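Local coordinates for hypothetical protein (Bacteroides caccae, PDB 4M8R) that is of unknown function but couples an N-terminal Ig-like domain to a WD40-like, probably beta-propeller domain, at residues F46-D51 against G63-E68. Residues are numbered along the deposited sequence; the frame is centred on the assembly and turned at random.
Sequences FDFRWD and GPVGAE. With PO4 (phosphate ion), chain C.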
loop_
_atom_site.group_PDB
_atom_site.type_symbol
_atom_site.label_atom_id
_atom_site.label_comp_id
_atom_site.label_asym_id
_atom_site.label_seq_id
_atom_site.Cartn_x
_atom_site.Cartn_y
_atom_site.Cartn_z
ATOM N N PHE A 46 -27.917 -4.866 -6.150
ATOM C CA PHE A 46 -27.231 -4.246 -7.273
ATOM C C PHE A 46 -25.897 -4.933 -7.500
ATOM O O PHE A 46 -25.227 -5.309 -6.538
ATOM C CB PHE A 46 -26.898 -2.792 -6.957
ATOM C CG PHE A 46 -28.086 -1.888 -6.824
ATOM C CD1 PHE A 46 -29.078 -1.862 -7.793
ATOM C CD2 PHE A 46 -28.166 -0.999 -5.758
ATOM C CE1 PHE A 46 -30.149 -0.989 -7.681
ATOM C CE2 PHE A 46 -29.235 -0.131 -5.641
ATOM C CZ PHE A 46 -30.228 -0.126 -6.602
ATOM N N ASP A 47 -25.511 -5.076 -8.767
ATOM C CA ASP A 47 -24.128 -5.366 -9.137
ATOM C C ASP A 47 -23.635 -4.222 -10.027
ATOM O O ASP A 47 -24.303 -3.849 -10.985
ATOM C CB ASP A 47 -24.013 -6.705 -9.881
ATOM C CG ASP A 47 -24.009 -7.925 -8.937
ATOM O OD1 ASP A 47 -24.167 -7.773 -7.701
ATOM O OD2 ASP A 47 -23.839 -9.058 -9.440
ATOM N N PHE A 48 -22.467 -3.673 -9.703
ATOM C CA PHE A 48 -21.902 -2.531 -10.421
ATOM C C PHE A 48 -20.690 -2.946 -11.250
ATOM O O PHE A 48 -19.869 -3.746 -10.800
ATOM C CB PHE A 48 -21.458 -1.448 -9.429
ATOM C CG PHE A 48 -22.578 -0.874 -8.603
ATOM C CD1 PHE A 48 -23.062 -1.554 -7.496
ATOM C CD2 PHE A 48 -23.114 0.361 -8.907
ATOM C CE1 PHE A 48 -24.079 -1.020 -6.727
ATOM C CE2 PHE A 48 -24.131 0.899 -8.146
ATOM C CZ PHE A 48 -24.620 0.205 -7.057
ATOM N N ARG A 49 -20.578 -2.382 -12.448
ATOM C CA ARG A 49 -19.394 -2.539 -13.292
ATOM C C ARG A 49 -18.997 -1.177 -13.842
ATOM O O ARG A 49 -19.827 -0.490 -14.424
ATOM C CB ARG A 49 -19.692 -3.480 -14.448
ATOM C CG ARG A 49 -18.475 -3.812 -15.306
ATOM C CD ARG A 49 -18.884 -4.192 -16.722
ATOM N NE ARG A 49 -19.433 -3.047 -17.451
ATOM C CZ ARG A 49 -19.979 -3.111 -18.662
ATOM N NH1 ARG A 49 -20.057 -4.268 -19.313
ATOM N NH2 ARG A 49 -20.457 -2.007 -19.223
ATOM N N TRP A 50 -17.742 -0.781 -13.653
ATOM C CA TRP A 50 -17.290 0.528 -14.122
ATOM C C TRP A 50 -15.881 0.544 -14.714
ATOM O O TRP A 50 -15.052 -0.303 -14.405
ATOM C CB TRP A 50 -17.385 1.559 -12.997
ATOM C CG TRP A 50 -16.437 1.343 -11.856
ATOM C CD1 TRP A 50 -15.127 1.695 -11.808
ATOM C CD2 TRP A 50 -16.744 0.764 -10.584
ATOM N NE1 TRP A 50 -14.590 1.360 -10.593
ATOM C CE2 TRP A 50 -15.560 0.790 -9.819
ATOM C CE3 TRP A 50 -17.905 0.225 -10.014
ATOM C CZ2 TRP A 50 -15.494 0.291 -8.510
ATOM C CZ3 TRP A 50 -17.841 -0.275 -8.709
ATOM C CH2 TRP A 50 -16.638 -0.236 -7.975
ATOM N N ASP A 51 -15.637 1.535 -15.567
ATOM C CA ASP A 51 -14.321 1.805 -16.146
ATOM C C ASP A 51 -13.972 3.264 -15.878
ATOM O O ASP A 51 -14.603 4.151 -16.445
ATOM C CB ASP A 51 -14.360 1.564 -17.653
ATOM C CG ASP A 51 -14.858 0.181 -18.008
ATOM O OD1 ASP A 51 -14.107 -0.789 -17.757
ATOM O OD2 ASP A 51 -15.992 0.064 -18.527
ATOM N N GLY A 63 -20.610 -5.804 -5.788
ATOM C CA GLY A 63 -21.846 -6.574 -5.714
ATOM C C GLY A 63 -21.722 -7.801 -4.826
ATOM O O GLY A 63 -20.645 -8.390 -4.738
ATOM N N PRO A 64 -22.822 -8.196 -4.150
ATOM C CA PRO A 64 -24.144 -7.579 -4.156
ATOM C C PRO A 64 -24.224 -6.420 -3.162
ATOM O O PRO A 64 -23.682 -6.489 -2.065
ATOM C CB PRO A 64 -25.045 -8.717 -3.704
ATOM C CG PRO A 64 -24.193 -9.476 -2.729
ATOM C CD PRO A 64 -22.755 -9.288 -3.159
ATOM N N VAL A 65 -24.886 -5.356 -3.565
ATOM C CA VAL A 65 -25.085 -4.205 -2.709
ATOM C C VAL A 65 -26.592 -4.071 -2.605
ATOM O O VAL A 65 -27.271 -3.909 -3.616
ATOM C CB VAL A 65 -24.464 -2.935 -3.329
ATOM C CG1 VAL A 65 -24.693 -1.713 -2.440
ATOM C CG2 VAL A 65 -22.977 -3.141 -3.581
ATOM N N GLY A 66 -27.111 -4.172 -1.386
ATOM C CA GLY A 66 -28.540 -4.091 -1.159
ATOM C C GLY A 66 -29.057 -2.740 -1.588
ATOM O O GLY A 66 -28.420 -1.716 -1.333
ATOM N N ALA A 67 -30.203 -2.745 -2.261
ATOM C CA ALA A 67 -30.861 -1.520 -2.670
ATOM C C ALA A 67 -31.834 -1.090 -1.585
ATOM O O ALA A 67 -32.506 -1.927 -0.981
ATOM C CB ALA A 67 -31.608 -1.744 -3.971
ATOM N N GLU A 68 -31.909 0.213 -1.334
ATOM C CA GLU A 68 -32.934 0.744 -0.445
ATOM C C GLU A 68 -34.287 0.673 -1.159
ATOM O O GLU A 68 -34.440 1.184 -2.268
ATOM C CB GLU A 68 -32.620 2.184 -0.037
ATOM C CG GLU A 68 -33.542 2.747 1.037
ATOM C CD GLU A 68 -33.351 4.239 1.259
ATOM O OE1 GLU A 68 -32.267 4.770 0.925
ATOM O OE2 GLU A 68 -34.295 4.889 1.762
HETATM P P PO4 C . -22.266 -3.259 -22.285
HETATM O O1 PO4 C . -23.599 -3.380 -21.569
HETATM O O2 PO4 C . -21.653 -1.909 -22.015
HETATM O O3 PO4 C . -21.331 -4.324 -21.794
HETATM O O4 PO4 C . -22.469 -3.475 -23.760
#
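Phe46 meets Val65 as an antiparallel hydrogen-bonded pair in the hairpin formed by strands 43-50 and 60-72 of the Ig-like domain. Phe46 N donates a hydrogen bond to Val65 O (2.8 Å), and Val65 N donates one to Phe46 O (3.0 Å). Phe46 O also receives a CA-H...O contact from Pro64 CA at 3.5 Å. With CG beside the backbone N (chi1 -67°), the Phe46 ring extends past Val65 O and lays one face against the methyl of Ala67, Phe46 CE2 to Ala67 CB being 3.3 Å. The CB atoms of Phe46 and Val65 lie on the same side of the sheet, where Ile79 and Val90 also touch the Phe46 side chain. Asp47 projects to the other side, and its OD1 rests 3.3 Å from Gly63 CA, an approach open to a residue without a side chain. A cis peptide joins Gly63 to Pro64, whose CA lies near the same carboxylate oxygen. Asp47 OD1 forms a salt bridge with Lys234 of the second subunit. Phe48 returns to the side of Phe46: Phe48 CE1, on the ring edge, meets Val65 CB at 3.9 Å, the two side chains crossing at about a right angle. Beyond the paired residues, Arg49 turns its guanidinium edge to a phosphate, NH1 bonding O3 and NH2 bonding O2 in nearly straight bonds; Arg213 of the second subunit also holds this ion, probably acquired during crystallisation. The chemistry is thus divided by the sheet: Phe46, Phe48 and Val65 supply an apolar side within the Ig-like domain, whereas Asp47 and Arg49 supply charge for the subunit interface.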